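Long-range contacts in ORC1-type DNA replication protein 2 (Aeropyrum pernix, PDB 1W5T), which binds and probably hydrolyses ATP, binds DNA and takes part in regulating DNA replication, as an archaeal member of the Cdc6/Orc family of AAA+ proteins: residues A[90-95]-A[142-147]; A[51-56]-A[182-187]. One frame throughout, in Å; residues are numbered along the deposited sequence.

Contact 1 (A[90-95]-A[142-147]); sequences AYVNAF and VILDEF
Ala-90 to Asn-93 run parallel to Val-142 to Asp-145, with the strand axes 4.8 Å apart and 12° from parallel. The backbone bonds alternate: Ile-143 N gives to Ala-90 O, Val-92 N to Ile-143 O and Asp-145 N to Val-92 O. Ala-94 N then gives to Asp-145 O at 3.0 Å.

With chi1 at 176°, CG of Tyr-91 swings away from the backbone N, and the hydroxyl end arrives beside Asp-145. On the way Tyr-91 CD1 meets Ile-143 CG2 at 3.7 Å. At the ring edge, Tyr-91 OH hydrogen-bonds to Asp-145 OD2; the modelled 2.4 Å is doubtfully short. The carboxylate plane stands 80° from the ring. Asp-145 OD2 has a second partner in Thr-66 OG1. With a phenylalanine in place of Tyr-91 the hydroxyl is gone, and the Asp-145 carboxylate would probably be less firmly oriented, with OD2 left to Thr-66.

Where the strand ends, Asn-93 OD1 accepts from Phe-95 N in an Asx turn. Glu-146 CG lies 3.1 Å from Asn-93 OD1 and makes a CH-pi contact over one face of the Phe-95 ring. The Glu-146 carboxylate stacks nearly parallel to that ring, while its OE2 accepts from Gln-148. Asp-145 and Glu-146, ending a hydrophobic strand beside the nucleotide, are consistent with the DE pair of a Walker B motif.

Strand 87-93 is an edge strand of the parallel sheet in this chain. Helix 65-82 packs on Tyr-91 and Ile-143. Helix 100-111 touches Val-92, Val-142 and Leu-144, and strand 180-186 borders 139-145.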
# COMPACT_ATOMS: atom_id res chain seq x y z
N ALA A 90 -12.09 -12.23 6.64
CA ALA A 90 -12.45 -11.06 7.38
C ALA A 90 -11.44 -10.03 6.98
O ALA A 90 -10.27 -10.36 6.83
CB ALA A 90 -12.45 -11.28 8.92
N TYR A 91 -11.90 -8.80 6.80
CA TYR A 91 -11.05 -7.73 6.34
C TYR A 91 -11.10 -6.60 7.34
O TYR A 91 -12.14 -6.11 7.70
CB TYR A 91 -11.43 -7.24 4.92
CG TYR A 91 -10.60 -6.06 4.49
CD1 TYR A 91 -9.29 -6.23 3.97
CD2 TYR A 91 -11.08 -4.79 4.64
CE1 TYR A 91 -8.51 -5.11 3.60
CE2 TYR A 91 -10.33 -3.69 4.34
CZ TYR A 91 -9.07 -3.82 3.80
OH TYR A 91 -8.41 -2.68 3.49
N VAL A 92 -9.94 -6.21 7.82
CA VAL A 92 -9.86 -5.09 8.73
C VAL A 92 -8.80 -4.12 8.29
O VAL A 92 -7.64 -4.49 8.12
CB VAL A 92 -9.48 -5.57 10.16
CG1 VAL A 92 -9.60 -4.43 11.15
CG2 VAL A 92 -10.36 -6.80 10.56
N ASN A 93 -9.23 -2.87 8.11
CA ASN A 93 -8.32 -1.76 7.92
C ASN A 93 -7.97 -1.15 9.29
O ASN A 93 -8.82 -0.53 9.94
CB ASN A 93 -8.97 -0.70 7.05
CG ASN A 93 -7.98 0.36 6.63
OD1 ASN A 93 -7.07 0.71 7.41
ND2 ASN A 93 -8.10 0.85 5.39
N ALA A 94 -6.71 -1.29 9.70
CA ALA A 94 -6.30 -0.99 11.06
C ALA A 94 -6.15 0.51 11.37
O ALA A 94 -5.99 0.88 12.53
CB ALA A 94 -5.04 -1.73 11.40
N PHE A 95 -6.21 1.35 10.34
CA PHE A 95 -6.44 2.79 10.51
C PHE A 95 -7.77 3.04 11.24
O PHE A 95 -7.91 3.99 12.05
CB PHE A 95 -6.58 3.47 9.14
CG PHE A 95 -5.31 4.06 8.61
CD1 PHE A 95 -4.18 4.17 9.40
CD2 PHE A 95 -5.26 4.51 7.28
CE1 PHE A 95 -2.99 4.73 8.89
CE2 PHE A 95 -4.08 5.08 6.74
CZ PHE A 95 -2.94 5.19 7.55
N VAL A 142 -7.79 -13.95 8.02
CA VAL A 142 -7.92 -12.56 8.40
C VAL A 142 -6.93 -11.66 7.63
O VAL A 142 -5.72 -11.86 7.71
CB VAL A 142 -7.70 -12.38 9.94
CG1 VAL A 142 -7.98 -10.91 10.36
CG2 VAL A 142 -8.58 -13.35 10.76
N ILE A 143 -7.44 -10.69 6.88
CA ILE A 143 -6.56 -9.65 6.33
C ILE A 143 -6.50 -8.48 7.33
O ILE A 143 -7.54 -7.92 7.65
CB ILE A 143 -7.07 -9.08 4.96
CG1 ILE A 143 -7.32 -10.20 3.94
CG2 ILE A 143 -6.10 -7.97 4.43
CD1 ILE A 143 -8.05 -9.75 2.68
N LEU A 144 -5.29 -8.13 7.79
CA LEU A 144 -5.11 -6.90 8.55
C LEU A 144 -4.35 -5.92 7.69
O LEU A 144 -3.12 -5.98 7.64
CB LEU A 144 -4.35 -7.11 9.87
CG LEU A 144 -4.86 -8.12 10.90
CD1 LEU A 144 -3.85 -8.40 12.01
CD2 LEU A 144 -6.21 -7.65 11.45
N ASP A 145 -5.11 -5.03 7.06
CA ASP A 145 -4.63 -3.93 6.23
C ASP A 145 -4.10 -2.72 7.01
O ASP A 145 -4.50 -2.48 8.15
CB ASP A 145 -5.75 -3.45 5.31
CG ASP A 145 -5.26 -3.03 3.94
OD1 ASP A 145 -4.04 -2.77 3.73
OD2 ASP A 145 -6.04 -2.92 2.98
N GLU A 146 -3.22 -1.96 6.37
CA GLU A 146 -2.56 -0.83 7.02
C GLU A 146 -1.98 -1.31 8.33
O GLU A 146 -2.13 -0.63 9.35
CB GLU A 146 -3.53 0.35 7.28
CG GLU A 146 -4.26 0.92 6.06
CD GLU A 146 -3.36 1.68 5.09
OE1 GLU A 146 -3.83 2.09 4.02
OE2 GLU A 146 -2.17 1.88 5.37
N PHE A 147 -1.30 -2.46 8.28
CA PHE A 147 -0.78 -3.13 9.46
C PHE A 147 0.22 -2.24 10.18
O PHE A 147 0.26 -2.24 11.42
CB PHE A 147 -0.14 -4.49 9.10
CG PHE A 147 0.35 -5.26 10.29
CD1 PHE A 147 -0.56 -5.81 11.22
CD2 PHE A 147 1.71 -5.43 10.51
CE1 PHE A 147 -0.11 -6.51 12.31
CE2 PHE A 147 2.17 -6.13 11.61
CZ PHE A 147 1.28 -6.68 12.51

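Contact 2 (A[51-56]-A[182-187]); sequences VNMIYG and FLLVAS
Met-53 reaches Leu-184 through an extended chain that bends only at its end (chi3 -80°), so the methyl CE comes back over the neighbouring strand. In Leu-184, chi1 -46° with chi2 -177° sends CD1 to Val-51 CG1, 3.9 Å away. Leu-184 CB meets Met-53 CE, also at 3.9 Å. On the same face, Val-51 CG2 meets Phe-182 CD1 at 3.8 Å, the two side chains lying alongside and pointing the same way.

The other face carries Asn-52, Ile-54, Leu-183 and Val-185. Ile-54 CG1 packs against Leu-183 CD2 at 3.9 Å, and the two terminal CD1 methyls also touch.

The strands are parallel, their axes 22° apart. Four regular bonds join them: Asn-52 N to Phe-182 O, Leu-184 N to Asn-52 O, Ile-54 N to Leu-184 O, and Ala-186 N to Ile-54 O at 3.0 Å. Leu-184 O also receives the CA-H of Met-53, with Met-53 CA 3.2 Å from it. The pairing weakens at the end, where Gly-56 N to Ser-187 O is a weak 3.4 Å bond.

Strand 51-56 leads on to the ATP-binding residues Gly-62 to Thr-67, and the Val-185 side chain touches Lys-65 among them. The chemistry is that of an AAA+ sheet core: backbone bonds set the register, and mainly apolar side chains pack on both faces.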
# COMPACT_ATOMS: atom_id res chain seq x y z
N VAL A 51 1.11 -16.93 8.69
CA VAL A 51 1.06 -15.48 8.71
C VAL A 51 1.95 -15.02 7.57
O VAL A 51 3.14 -15.32 7.57
CB VAL A 51 1.56 -14.91 10.07
CG1 VAL A 51 1.72 -13.39 10.02
CG2 VAL A 51 0.64 -15.33 11.22
N ASN A 52 1.37 -14.31 6.61
CA ASN A 52 2.16 -13.75 5.50
C ASN A 52 1.97 -12.23 5.36
O ASN A 52 1.04 -11.67 5.90
CB ASN A 52 1.85 -14.47 4.19
CG ASN A 52 2.11 -15.98 4.26
OD1 ASN A 52 3.18 -16.41 4.65
ND2 ASN A 52 1.13 -16.77 3.83
N MET A 53 2.84 -11.56 4.65
CA MET A 53 2.70 -10.14 4.51
C MET A 53 2.88 -9.70 3.07
O MET A 53 3.70 -10.25 2.34
CB MET A 53 3.71 -9.42 5.41
CG MET A 53 3.68 -7.89 5.25
SD MET A 53 4.82 -6.97 6.31
CE MET A 53 3.91 -6.97 7.82
N ILE A 54 2.13 -8.66 2.71
CA ILE A 54 2.27 -7.90 1.47
C ILE A 54 2.65 -6.51 1.86
O ILE A 54 2.00 -5.94 2.74
CB ILE A 54 0.90 -7.83 0.74
CG1 ILE A 54 0.45 -9.23 0.26
CG2 ILE A 54 0.96 -6.80 -0.41
CD1 ILE A 54 -1.07 -9.35 -0.28
N TYR A 55 3.70 -5.97 1.26
CA TYR A 55 4.01 -4.54 1.39
C TYR A 55 4.33 -3.94 0.01
O TYR A 55 4.62 -4.65 -0.95
CB TYR A 55 5.16 -4.28 2.41
CG TYR A 55 6.51 -4.93 2.08
CD1 TYR A 55 7.58 -4.18 1.56
CD2 TYR A 55 6.72 -6.31 2.28
CE1 TYR A 55 8.83 -4.78 1.26
CE2 TYR A 55 7.96 -6.91 2.01
CZ TYR A 55 9.00 -6.13 1.49
OH TYR A 55 10.17 -6.73 1.21
N GLY A 56 4.26 -2.62 -0.09
CA GLY A 56 4.56 -1.93 -1.33
C GLY A 56 5.82 -1.10 -1.30
O GLY A 56 6.47 -0.96 -0.27
N PHE A 182 -3.42 -15.45 8.75
CA PHE A 182 -3.31 -14.01 8.63
C PHE A 182 -2.62 -13.58 7.38
O PHE A 182 -1.66 -14.19 6.97
CB PHE A 182 -2.53 -13.44 9.80
CG PHE A 182 -3.26 -13.51 11.09
CD1 PHE A 182 -3.00 -14.52 11.98
CD2 PHE A 182 -4.21 -12.55 11.42
CE1 PHE A 182 -3.66 -14.58 13.19
CE2 PHE A 182 -4.91 -12.64 12.63
CZ PHE A 182 -4.61 -13.65 13.51
N LEU A 183 -3.11 -12.51 6.79
CA LEU A 183 -2.45 -11.86 5.70
C LEU A 183 -2.31 -10.42 6.15
O LEU A 183 -3.32 -9.71 6.27
CB LEU A 183 -3.31 -11.95 4.46
CG LEU A 183 -2.61 -12.08 3.11
CD1 LEU A 183 -3.45 -11.59 1.98
CD2 LEU A 183 -1.18 -11.55 3.01
N LEU A 184 -1.10 -10.00 6.47
CA LEU A 184 -0.88 -8.61 6.93
C LEU A 184 -0.60 -7.79 5.69
O LEU A 184 0.08 -8.26 4.77
CB LEU A 184 0.30 -8.54 7.88
CG LEU A 184 0.33 -9.63 8.99
CD1 LEU A 184 1.52 -9.47 9.99
CD2 LEU A 184 -0.98 -9.64 9.77
N VAL A 185 -1.14 -6.58 5.61
CA VAL A 185 -0.80 -5.70 4.48
C VAL A 185 -0.30 -4.39 5.04
O VAL A 185 -1.04 -3.80 5.79
CB VAL A 185 -2.04 -5.44 3.61
CG1 VAL A 185 -1.70 -4.53 2.44
CG2 VAL A 185 -2.64 -6.76 3.14
N ALA A 186 0.94 -3.99 4.71
CA ALA A 186 1.59 -2.79 5.25
C ALA A 186 2.00 -1.87 4.12
O ALA A 186 2.16 -2.29 3.01
CB ALA A 186 2.81 -3.13 6.07
N SER A 187 2.21 -0.60 4.40
CA SER A 187 2.47 0.33 3.28
C SER A 187 3.84 0.14 2.63
O SER A 187 4.00 0.37 1.43
CB SER A 187 2.26 1.78 3.70
OG SER A 187 3.11 2.03 4.78

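In the fold
Both contacts belong to one parallel sheet, and their centres lie about 9 Å apart. Strands 139-145 and 180-186 are neighbours, so contact 1 joins contact 2 directly. Val-142 O and Leu-183 N are 2.8 Å apart, as are Phe-147 N and Val-185 O, both probable hydrogen bonds. Asp-145 OD1 packs on Val-185 CG1. Along the chain, contact 1 is nested inside the loop closed by contact 2. The nucleotide site lies near the C-terminal ends of these strands. Nearest atoms of the Asp-145 side chain and the magnesium ion are about 4 Å apart. The Glu-146 side chain is about 4 Å from the bound ATP analogue, and that of Val-185 about 6 Å.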